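Long-range contacts in 3-oxo-glucose-6-phosphate:glutamate aminotransferase (Bacillus subtilis subsp. subtilis, PDB 4K2M), which catalyses the reversible pyridoxal phosphate-dependent transamination of 3-dehydro-glucose 6-phosphate with glutamate to give kanosamine 6-phosphate, a step in kanosamine biosynthesis: residues F274-F279 and G292-M297; G102-Q107 and M297-A302; A331-K336 and H435-E440. One frame throughout, in Å; residues are numbered along the deposited sequence.

Interaction 1 (F274-F279 and G292-M297). With O1G (3-deoxy-3-[(E)-({3-hydroxy-2-methyl-5-[(phosphonooxy)methyl]pyridin-4-yl}methylidene)amino]-6-O-phosphono-alpha-D-gluco pyranose), chain I.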
loop_
_atom_site.group_PDB
_atom_site.type_symbol
_atom_site.label_atom_id
_atom_site.label_comp_id
_atom_site.label_asym_id
_atom_site.label_seq_id
_atom_site.Cartn_x
_atom_site.Cartn_y
_atom_site.Cartn_z
ATOM N N PHE A 274 -13.099 4.462 -6.501
ATOM C CA PHE A 274 -11.756 5.012 -6.686
ATOM C C PHE A 274 -10.663 4.185 -5.991
ATOM O O PHE A 274 -9.523 4.143 -6.459
ATOM C CB PHE A 274 -11.687 6.463 -6.194
ATOM C CG PHE A 274 -12.038 7.472 -7.244
ATOM C CD1 PHE A 274 -11.186 7.695 -8.314
ATOM C CD2 PHE A 274 -13.211 8.203 -7.156
ATOM C CE1 PHE A 274 -11.495 8.635 -9.288
ATOM C CE2 PHE A 274 -13.538 9.149 -8.130
ATOM C CZ PHE A 274 -12.677 9.367 -9.189
ATOM N N SER A 275 -11.016 3.529 -4.888
ATOM C CA SER A 275 -10.048 2.759 -4.095
ATOM C C SER A 275 -9.699 1.440 -4.766
ATOM O O SER A 275 -8.700 0.776 -4.426
ATOM C CB SER A 275 -10.625 2.467 -2.713
ATOM O OG SER A 275 -11.549 1.380 -2.785
ATOM N N TYR A 276 -10.545 1.021 -5.701
ATOM C CA TYR A 276 -10.332 -0.269 -6.334
ATOM C C TYR A 276 -10.646 -0.265 -7.831
ATOM O O TYR A 276 -11.674 -0.797 -8.269
ATOM C CB TYR A 276 -11.098 -1.366 -5.584
ATOM C CG TYR A 276 -10.623 -2.764 -5.890
ATOM C CD1 TYR A 276 -9.313 -3.145 -5.628
ATOM C CD2 TYR A 276 -11.492 -3.715 -6.422
ATOM C CE1 TYR A 276 -8.871 -4.443 -5.904
ATOM C CE2 TYR A 276 -11.068 -5.006 -6.699
ATOM C CZ TYR A 276 -9.754 -5.360 -6.430
ATOM O OH TYR A 276 -9.320 -6.634 -6.689
ATOM N N HIS A 277 -9.747 0.369 -8.586
ATOM C CA HIS A 277 -9.673 0.249 -10.051
ATOM C C HIS A 277 -10.839 0.840 -10.830
ATOM O O HIS A 277 -10.917 0.694 -12.056
ATOM C CB HIS A 277 -9.431 -1.211 -10.460
ATOM C CG HIS A 277 -8.076 -1.722 -10.070
ATOM N ND1 HIS A 277 -6.909 -1.152 -10.539
ATOM C CD2 HIS A 277 -7.700 -2.732 -9.248
ATOM C CE1 HIS A 277 -5.873 -1.788 -10.018
ATOM N NE2 HIS A 277 -6.325 -2.755 -9.240
ATOM N N GLY A 278 -11.731 1.525 -10.130
ATOM C CA GLY A 278 -12.889 2.114 -10.792
ATOM C C GLY A 278 -13.990 1.087 -10.974
ATOM O O GLY A 278 -14.958 1.331 -11.695
ATOM N N PHE A 279 -13.849 -0.064 -10.323
ATOM C CA PHE A 279 -14.810 -1.146 -10.503
ATOM C C PHE A 279 -16.128 -0.855 -9.796
ATOM O O PHE A 279 -16.160 -0.195 -8.744
ATOM C CB PHE A 279 -14.287 -2.465 -9.924
ATOM C CG PHE A 279 -13.084 -3.042 -10.648
ATOM C CD1 PHE A 279 -12.805 -2.721 -11.973
ATOM C CD2 PHE A 279 -12.226 -3.904 -9.966
ATOM C CE1 PHE A 279 -11.692 -3.270 -12.621
ATOM C CE2 PHE A 279 -11.109 -4.465 -10.604
ATOM C CZ PHE A 279 -10.841 -4.151 -11.926
ATOM N N GLY A 292 -9.513 4.038 -11.475
ATOM C CA GLY A 292 -9.384 4.009 -10.033
ATOM C C GLY A 292 -7.986 3.565 -9.688
ATOM O O GLY A 292 -7.168 3.350 -10.578
ATOM N N PHE A 293 -7.708 3.433 -8.395
ATOM C CA PHE A 293 -6.377 3.044 -7.938
ATOM C C PHE A 293 -6.398 1.650 -7.363
ATOM O O PHE A 293 -7.451 1.025 -7.272
ATOM C CB PHE A 293 -5.903 4.010 -6.854
ATOM C CG PHE A 293 -5.872 5.436 -7.299
ATOM C CD1 PHE A 293 -4.737 5.960 -7.904
ATOM C CD2 PHE A 293 -6.976 6.257 -7.114
ATOM C CE1 PHE A 293 -4.700 7.287 -8.319
ATOM C CE2 PHE A 293 -6.948 7.577 -7.533
ATOM C CZ PHE A 293 -5.809 8.091 -8.133
ATOM N N ASN A 294 -5.227 1.149 -6.982
ATOM C CA ASN A 294 -5.161 -0.090 -6.224
ATOM C C ASN A 294 -4.844 0.267 -4.786
ATOM O O ASN A 294 -3.706 0.092 -4.327
ATOM C CB ASN A 294 -4.071 -1.004 -6.784
ATOM C CG ASN A 294 -4.074 -2.382 -6.144
ATOM O OD1 ASN A 294 -4.996 -2.736 -5.400
ATOM N ND2 ASN A 294 -3.031 -3.178 -6.428
ATOM N N SER A 295 -5.850 0.742 -4.055
ATOM C CA SER A 295 -5.562 1.397 -2.787
ATOM C C SER A 295 -6.475 1.019 -1.640
ATOM O O SER A 295 -6.695 1.846 -0.762
ATOM C CB SER A 295 -5.577 2.910 -2.968
ATOM O OG SER A 295 -4.589 3.318 -3.898
ATOM N N LYS A 296 -7.009 -0.204 -1.641
ATOM C CA LYS A 296 -7.665 -0.726 -0.445
ATOM C C LYS A 296 -6.623 -1.146 0.588
ATOM O O LYS A 296 -5.495 -1.494 0.243
ATOM C CB LYS A 296 -8.546 -1.934 -0.783
ATOM C CG LYS A 296 -9.745 -1.609 -1.659
ATOM C CD LYS A 296 -10.414 -2.882 -2.174
ATOM C CE LYS A 296 -10.985 -3.713 -1.030
ATOM N NZ LYS A 296 -11.900 -2.894 -0.173
ATOM N N MET A 297 -7.000 -1.139 1.860
ATOM C CA MET A 297 -6.136 -1.722 2.892
ATOM C C MET A 297 -6.028 -3.228 2.656
ATOM O O MET A 297 -6.959 -3.841 2.122
ATOM C CB MET A 297 -6.745 -1.452 4.273
ATOM C CG MET A 297 -5.962 -2.012 5.439
ATOM S SD MET A 297 -6.782 -1.419 6.937
ATOM C CE MET A 297 -5.600 -1.883 8.191
HETATM P P O1G I . -1.040 -5.094 -8.621
HETATM C C3A O1G I . -1.712 -7.629 -13.796
HETATM O O3 O1G I . -2.200 -8.892 -13.872
HETATM C C1 O1G I . -6.368 -10.306 -10.463
HETATM N "N1'" O1G I . -0.631 -5.762 -14.756
HETATM C C2 O1G I . -5.302 -9.722 -11.394
HETATM O O2 O1G I . -4.960 -10.799 -12.333
HETATM C C9A O1G I . -1.101 -7.015 -14.887
HETATM C C2A O1G I . -0.945 -7.727 -16.224
HETATM C C3 O1G I . -4.048 -9.263 -10.639
HETATM N "N3'" O1G I . -3.305 -8.512 -11.660
HETATM O O1 O1G I . -5.906 -11.539 -9.905
HETATM C C4 O1G I . -4.400 -8.419 -9.392
HETATM O O4 O1G I . -3.158 -8.500 -8.660
HETATM C C4A O1G I . -1.827 -6.950 -12.586
HETATM C C4B O1G I . -2.480 -7.563 -11.417
HETATM C C5 O1G I . -5.447 -9.177 -8.578
HETATM O O5 O1G I . -6.631 -9.418 -9.356
HETATM C C5A O1G I . -1.327 -5.662 -12.482
HETATM C C5T O1G I . -1.373 -4.767 -11.237
HETATM C C6 O1G I . -5.980 -8.411 -7.399
HETATM C C6A O1G I . -0.726 -5.084 -13.588
HETATM O OP1 O1G I . -1.315 -3.615 -8.492
HETATM O OP2 O1G I . 0.173 -5.512 -7.844
HETATM O OP3 O1G I . -2.309 -5.912 -8.298
HETATM O OP4 O1G I . -0.622 -5.419 -10.172
HETATM O O6 O1G I . -6.862 -9.071 -6.566
HETATM P "P'" O1G I . -6.897 -8.700 -4.999
HETATM O OP6 O1G I . -5.466 -8.843 -4.506
HETATM O OP7 O1G I . -7.451 -7.293 -4.901
HETATM O OP8 O1G I . -7.827 -9.767 -4.431
HETATM O O HOH W 1 -12.806 -0.414 -0.884
#
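Three backbone hydrogen bonds tie F274-F279 to G292-M297. F274 O accepts from F293 N at 2.7 Å, and the bond is nearly straight, 170° at the hydrogen. S275 O takes S295 N at 2.9 Å. H277 N gives a bond to F293 O at 2.7 Å. Between them Y276 and N294 form a single beta bridge. Y276 to F279 form a type I' turn. The backbone of H277 and G278 closes in on G292, with G278 N 3.4 Å from G292 CA.

In the packing, K296 CD sits 3.6 Å from Y276 CD1, oblique to the ring. The lysine bends at chi3 and chi4, and a water bridges its NZ to S275 OG, which also bonds to I272 O. The H277 ring runs alongside N294, its NE2 3.8 Å from N294 CB. F153 of the second subunit meets the H277 ring edge-to-face.

Two polar ends reach the bound external aldimine. Y276 OH donates to OP7 of its sugar phosphate at 2.7 Å. N294 CG, anti to the backbone N (chi1 -173°), carries the amide out to the cofactor phosphate, where N294 ND2 donates to OP1 at 2.7 Å. The bridged pair thus offers one donor to each phosphate. S244, Q227 and Y381 of the second subunit add further bonds, so the site is built from both subunits.

Interaction 2 (G102-Q107 and M297-A302)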
loop_
_atom_site.group_PDB
_atom_site.type_symbol
_atom_site.label_atom_id
_atom_site.label_comp_id
_atom_site.label_asym_id
_atom_site.label_seq_id
_atom_site.Cartn_x
_atom_site.Cartn_y
_atom_site.Cartn_z
ATOM N N GLY A 102 -10.228 -9.844 1.727
ATOM C CA GLY A 102 -10.536 -10.796 2.782
ATOM C C GLY A 102 -11.520 -10.307 3.815
ATOM O O GLY A 102 -11.893 -9.134 3.831
ATOM N N PRO A 103 -11.937 -11.209 4.710
ATOM C CA PRO A 103 -13.010 -10.926 5.674
ATOM C C PRO A 103 -12.647 -9.952 6.787
ATOM O O PRO A 103 -13.556 -9.319 7.325
ATOM C CB PRO A 103 -13.314 -12.308 6.274
ATOM C CG PRO A 103 -12.013 -13.069 6.109
ATOM C CD PRO A 103 -11.473 -12.606 4.789
ATOM N N TYR A 104 -11.370 -9.839 7.145
ATOM C CA TYR A 104 -10.978 -8.931 8.219
ATOM C C TYR A 104 -11.164 -7.464 7.824
ATOM O O TYR A 104 -11.424 -6.618 8.681
ATOM C CB TYR A 104 -9.545 -9.201 8.676
ATOM C CG TYR A 104 -9.348 -10.536 9.369
ATOM C CD1 TYR A 104 -9.577 -10.669 10.726
ATOM C CD2 TYR A 104 -8.913 -11.656 8.663
ATOM C CE1 TYR A 104 -9.388 -11.876 11.370
ATOM C CE2 TYR A 104 -8.731 -12.867 9.293
ATOM C CZ TYR A 104 -8.970 -12.972 10.650
ATOM O OH TYR A 104 -8.778 -14.180 11.288
ATOM N N LEU A 105 -11.047 -7.167 6.528
ATOM C CA LEU A 105 -11.305 -5.823 6.016
ATOM C C LEU A 105 -12.667 -5.295 6.452
ATOM O O LEU A 105 -12.753 -4.236 7.065
ATOM C CB LEU A 105 -11.203 -5.787 4.481
ATOM C CG LEU A 105 -9.848 -5.410 3.910
ATOM C CD1 LEU A 105 -9.900 -5.424 2.375
ATOM C CD2 LEU A 105 -9.435 -4.035 4.446
ATOM N N GLU A 106 -13.733 -6.036 6.143
ATOM C CA GLU A 106 -15.085 -5.600 6.485
ATOM C C GLU A 106 -15.270 -5.453 7.996
ATOM O O GLU A 106 -15.952 -4.522 8.457
ATOM C CB GLU A 106 -16.125 -6.586 5.941
ATOM C CG GLU A 106 -17.524 -5.987 5.784
ATOM C CD GLU A 106 -18.624 -7.040 5.802
ATOM O OE1 GLU A 106 -18.555 -7.998 4.999
ATOM O OE2 GLU A 106 -19.551 -6.911 6.630
ATOM N N GLN A 107 -14.694 -6.374 8.766
ATOM C CA GLN A 107 -14.816 -6.317 10.222
ATOM C C GLN A 107 -14.094 -5.095 10.777
ATOM O O GLN A 107 -14.570 -4.451 11.708
ATOM C CB GLN A 107 -14.257 -7.585 10.876
ATOM C CG GLN A 107 -14.365 -7.606 12.401
ATOM C CD GLN A 107 -15.793 -7.791 12.898
ATOM O OE1 GLN A 107 -16.683 -8.184 12.139
ATOM N NE2 GLN A 107 -16.015 -7.513 14.182
ATOM N N MET A 297 -7.000 -1.139 1.860
ATOM C CA MET A 297 -6.136 -1.722 2.892
ATOM C C MET A 297 -6.028 -3.228 2.656
ATOM O O MET A 297 -6.959 -3.841 2.122
ATOM C CB MET A 297 -6.745 -1.452 4.273
ATOM C CG MET A 297 -5.962 -2.012 5.439
ATOM S SD MET A 297 -6.782 -1.419 6.937
ATOM C CE MET A 297 -5.600 -1.883 8.191
ATOM N N ASP A 298 -4.895 -3.822 3.029
ATOM C CA ASP A 298 -4.729 -5.268 2.948
ATOM C C ASP A 298 -5.440 -5.976 4.101
ATOM O O ASP A 298 -5.413 -5.501 5.240
ATOM C CB ASP A 298 -3.242 -5.621 3.009
ATOM C CG ASP A 298 -2.514 -5.292 1.717
ATOM O OD1 ASP A 298 -3.194 -5.219 0.675
ATOM O OD2 ASP A 298 -1.280 -5.099 1.764
ATOM N N ASN A 299 -6.054 -7.119 3.796
ATOM C CA ASN A 299 -6.693 -7.976 4.795
ATOM C C ASN A 299 -5.740 -8.330 5.928
ATOM O O ASN A 299 -6.130 -8.365 7.102
ATOM C CB ASN A 299 -7.206 -9.255 4.109
ATOM C CG ASN A 299 -8.027 -10.140 5.039
ATOM O OD1 ASN A 299 -9.084 -9.729 5.528
ATOM N ND2 ASN A 299 -7.572 -11.373 5.248
ATOM N N LEU A 300 -4.483 -8.608 5.587
ATOM C CA LEU A 300 -3.503 -8.958 6.617
ATOM C C LEU A 300 -3.358 -7.809 7.609
ATOM O O LEU A 300 -3.345 -8.024 8.827
ATOM C CB LEU A 300 -2.147 -9.326 6.000
ATOM C CG LEU A 300 -1.096 -9.777 7.026
ATOM C CD1 LEU A 300 -0.704 -11.218 6.784
ATOM C CD2 LEU A 300 0.150 -8.892 6.983
ATOM N N GLN A 301 -3.294 -6.581 7.100
ATOM C CA GLN A 301 -3.145 -5.427 7.985
ATOM C C GLN A 301 -4.404 -5.155 8.794
ATOM O O GLN A 301 -4.324 -4.678 9.929
ATOM C CB GLN A 301 -2.756 -4.158 7.206
ATOM C CG GLN A 301 -1.363 -4.191 6.581
ATOM C CD GLN A 301 -0.235 -4.445 7.586
ATOM O OE1 GLN A 301 -0.354 -4.150 8.779
ATOM N NE2 GLN A 301 0.869 -5.005 7.096
ATOM N N ALA A 302 -5.566 -5.423 8.213
ATOM C CA ALA A 302 -6.822 -5.271 8.959
ATOM C C ALA A 302 -6.871 -6.263 10.121
ATOM O O ALA A 302 -7.348 -5.933 11.211
ATOM C CB ALA A 302 -8.042 -5.426 8.031
#
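The side-chain oxygen of N299 faces two backbone N-H groups at the start of helix 103-116. Y104 N lies 2.8 Å from N299 OD1, but the bond is bent and weak. L105 N, at 3.4 Å from N299 OD1, adds a second weak one. The P103 nitrogen, close by, has no hydrogen to give. N299 reaches across because CG is anti to its own backbone N (chi1 -173°). The other end of the amide is also held: ND2 donates to K98 O.

The amide comes in at the edge of the Y104 ring, with OD1 in the ring plane and N299 ND2 3.7 Å from Y104 CD2. Ring and amide planes are 44° apart. N299 CG stands 3.4 Å from G102 CA, directly against the glycine backbone.

The contact joins two helix starts of the aspartate aminotransferase fold, those of helices 103-116 and 299-308. Backbone bonds of N299 with T100 and of L300 with F99 extend the link into the loop before the first helix. T100 is a residue of the substrate site.

Apolar groups add to the contact. L105 spreads its two methyls over the M297 backbone. L105 CD1 is 3.3 Å from M297 O, and L105 CD2 is 3.7 Å from M297 CB. A302 CB packs against two residues of the other helix, 4.1 Å from Y104 CB and 4.1 Å from L105 CD2. F108, one turn on from Y104, touches both M297 and A302. D298 is the N-cap residue of helix 299-308, but its carboxylate is turned to a salt bridge with K256 of the second subunit.

Interaction 3 (A331-K336 and H435-E440); sequences AELQNK and HVIKQE
E332 and K438 meet through a salt bridge, with K438 NZ 3.1 Å from E332 OE2. The ammonium group comes from above the carboxylate plane, 37° out of it. K336 NZ also bonds to E332 OE2, at 2.5 Å, from the opposite face of that plane. This distance is short, so its exact value deserves caution. E332, K336 and K438 thus form a salt-bridge network on one carboxylate oxygen. K336 NZ and K438 NZ are 4.1 Å apart. The shared negative charge probably makes that closeness tolerable.

Beside the charges lies an apolar touch. L333 CD2 meets I437 CG2 at 3.7 Å, one branch methyl against another, with the side chains crossing at a slant. The K438 chain passes near the same leucine methyl, with K438 CE 4.2 Å from L333 CD2.

Long side chains do the reaching. The E332 chain is extended, with CG anti to the backbone N (chi1 -171°), and K438 is extended too. The two cross at about a right angle. K336 is the first residue to leave helical geometry after helix 331-335, and its N still bonds to E332 O, which sets the lysine one turn beyond the glutamate. The axes of helix 331-335 and the 435-440 part of helix 423-441 run 21° apart and pass no closer than 11.7 Å. Contact is thus made by side-chain ends and not by touching backbones.

Other residues pack round the pair. I339 touches both L333 and I437, and its backbone bonds with that of L333. Y338 adds to the packing on I437. Earlier residues of helix 423-441, L433 and F434, also pack on L333. V436 and H435 turn to F373, so helix 423-441 lies between helix 331-335 and helix 362-373.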
loop_
_atom_site.group_PDB
_atom_site.type_symbol
_atom_site.label_atom_id
_atom_site.label_comp_id
_atom_site.label_asym_id
_atom_site.label_seq_id
_atom_site.Cartn_x
_atom_site.Cartn_y
_atom_site.Cartn_z
ATOM N N ALA A 331 5.558 24.400 33.824
ATOM C CA ALA A 331 4.768 25.628 33.987
ATOM C C ALA A 331 5.591 26.896 34.219
ATOM O O ALA A 331 5.306 27.947 33.637
ATOM C CB ALA A 331 3.767 25.455 35.120
ATOM N N GLU A 332 6.589 26.801 35.090
ATOM C CA GLU A 332 7.375 27.974 35.465
ATOM C C GLU A 332 8.043 28.605 34.253
ATOM O O GLU A 332 8.132 29.838 34.154
ATOM C CB GLU A 332 8.434 27.600 36.503
ATOM C CG GLU A 332 9.161 28.804 37.101
ATOM C CD GLU A 332 10.466 28.425 37.797
ATOM O OE1 GLU A 332 10.524 27.354 38.444
ATOM O OE2 GLU A 332 11.438 29.199 37.686
ATOM N N LEU A 333 8.506 27.770 33.321
ATOM C CA LEU A 333 9.196 28.290 32.140
ATOM C C LEU A 333 8.251 29.120 31.277
ATOM O O LEU A 333 8.669 30.071 30.612
ATOM C CB LEU A 333 9.820 27.159 31.317
ATOM C CG LEU A 333 10.933 26.358 31.995
ATOM C CD1 LEU A 333 11.390 25.193 31.122
ATOM C CD2 LEU A 333 12.119 27.261 32.313
ATOM N N GLN A 334 6.967 28.775 31.295
ATOM C CA GLN A 334 5.985 29.560 30.562
ATOM C C GLN A 334 5.550 30.783 31.366
ATOM O O GLN A 334 5.354 31.853 30.805
ATOM C CB GLN A 334 4.760 28.722 30.191
ATOM C CG GLN A 334 3.627 29.555 29.592
ATOM C CD GLN A 334 2.493 28.702 29.054
ATOM O OE1 GLN A 334 2.298 28.609 27.842
ATOM N NE2 GLN A 334 1.739 28.082 29.951
ATOM N N ASN A 335 5.383 30.621 32.674
ATOM C CA ASN A 335 5.007 31.747 33.529
ATOM C C ASN A 335 6.001 32.904 33.451
ATOM O O ASN A 335 5.623 34.069 33.581
ATOM C CB ASN A 335 4.858 31.290 34.988
ATOM C CG ASN A 335 3.733 30.298 35.177
ATOM O OD1 ASN A 335 2.809 30.226 34.365
ATOM N ND2 ASN A 335 3.807 29.519 36.257
ATOM N N LYS A 336 7.269 32.570 33.251
ATOM C CA LYS A 336 8.328 33.567 33.159
ATOM C C LYS A 336 8.604 33.994 31.728
ATOM O O LYS A 336 9.557 34.730 31.471
ATOM C CB LYS A 336 9.611 33.043 33.798
ATOM C CG LYS A 336 9.484 32.846 35.297
ATOM C CD LYS A 336 10.829 32.557 35.932
ATOM C CE LYS A 336 10.682 32.278 37.419
ATOM N NZ LYS A 336 11.925 31.668 37.967
ATOM N N HIS A 435 17.457 23.396 32.681
ATOM C CA HIS A 435 18.871 23.756 32.708
ATOM C C HIS A 435 19.302 24.517 31.450
ATOM O O HIS A 435 19.955 25.554 31.540
ATOM C CB HIS A 435 19.747 22.517 32.890
ATOM C CG HIS A 435 21.180 22.835 33.163
ATOM N ND1 HIS A 435 22.058 23.210 32.172
ATOM C CD2 HIS A 435 21.885 22.848 34.320
ATOM C CE1 HIS A 435 23.246 23.438 32.705
ATOM N NE2 HIS A 435 23.168 23.222 34.005
ATOM N N VAL A 436 18.950 23.992 30.281
ATOM C CA VAL A 436 19.344 24.617 29.013
ATOM C C VAL A 436 18.732 26.009 28.813
ATOM O O VAL A 436 19.422 26.945 28.401
ATOM C CB VAL A 436 19.019 23.722 27.805
ATOM C CG1 VAL A 436 19.262 24.477 26.492
ATOM C CG2 VAL A 436 19.863 22.459 27.851
ATOM N N ILE A 437 17.444 26.151 29.105
ATOM C CA ILE A 437 16.769 27.430 28.878
ATOM C C ILE A 437 17.318 28.533 29.784
ATOM O O ILE A 437 17.452 29.685 29.366
ATOM C CB ILE A 437 15.236 27.305 28.990
ATOM C CG1 ILE A 437 14.618 27.358 27.594
ATOM C CG2 ILE A 437 14.640 28.426 29.848
ATOM C CD1 ILE A 437 13.764 26.172 27.262
ATOM N N LYS A 438 17.666 28.179 31.015
ATOM C CA LYS A 438 18.232 29.166 31.922
ATOM C C LYS A 438 19.659 29.523 31.508
ATOM O O LYS A 438 20.175 30.584 31.858
ATOM C CB LYS A 438 18.113 28.694 33.372
ATOM C CG LYS A 438 16.651 28.412 33.718
ATOM C CD LYS A 438 16.334 28.375 35.197
ATOM C CE LYS A 438 14.817 28.341 35.372
ATOM N NZ LYS A 438 14.361 28.666 36.753
ATOM N N GLN A 439 20.272 28.643 30.726
ATOM C CA GLN A 439 21.552 28.931 30.092
ATOM C C GLN A 439 21.349 29.885 28.904
ATOM O O GLN A 439 22.217 30.706 28.603
ATOM C CB GLN A 439 22.195 27.630 29.614
ATOM C CG GLN A 439 23.586 27.354 30.148
ATOM C CD GLN A 439 24.232 26.150 29.476
ATOM O OE1 GLN A 439 23.544 25.273 28.949
ATOM N NE2 GLN A 439 25.559 26.111 29.482
ATOM N N GLU A 440 20.203 29.769 28.233
ATOM C CA GLU A 440 19.894 30.590 27.054
ATOM C C GLU A 440 19.610 32.045 27.406
ATOM O O GLU A 440 19.988 32.964 26.674
ATOM C CB GLU A 440 18.680 30.038 26.292
ATOM C CG GLU A 440 18.947 28.786 25.468
ATOM C CD GLU A 440 20.185 28.911 24.599
ATOM O OE1 GLU A 440 20.427 30.002 24.033
ATOM O OE2 GLU A 440 20.922 27.910 24.491
#

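Interactions 1 and 2 belong together. Their centres are 15 Å apart, they share M297, and K296 of the first packs on L105 of the second. Interaction 1 is nested in the loop that interaction 2 closes. The chain runs from N294, which binds the cofactor phosphate, into helix 299-308, so the ligand-binding loop continues into the helix packed on helix 103-116. Both contacts also touch the second subunit. Interaction 3 comes later in the chain, on the opposite side of its centre, about 51 Å from interaction 1 and 49 Å from interaction 2 between centres. It joins helix 331-335 to helix 423-441, near the C-terminus, away from the active site and the dimer partner.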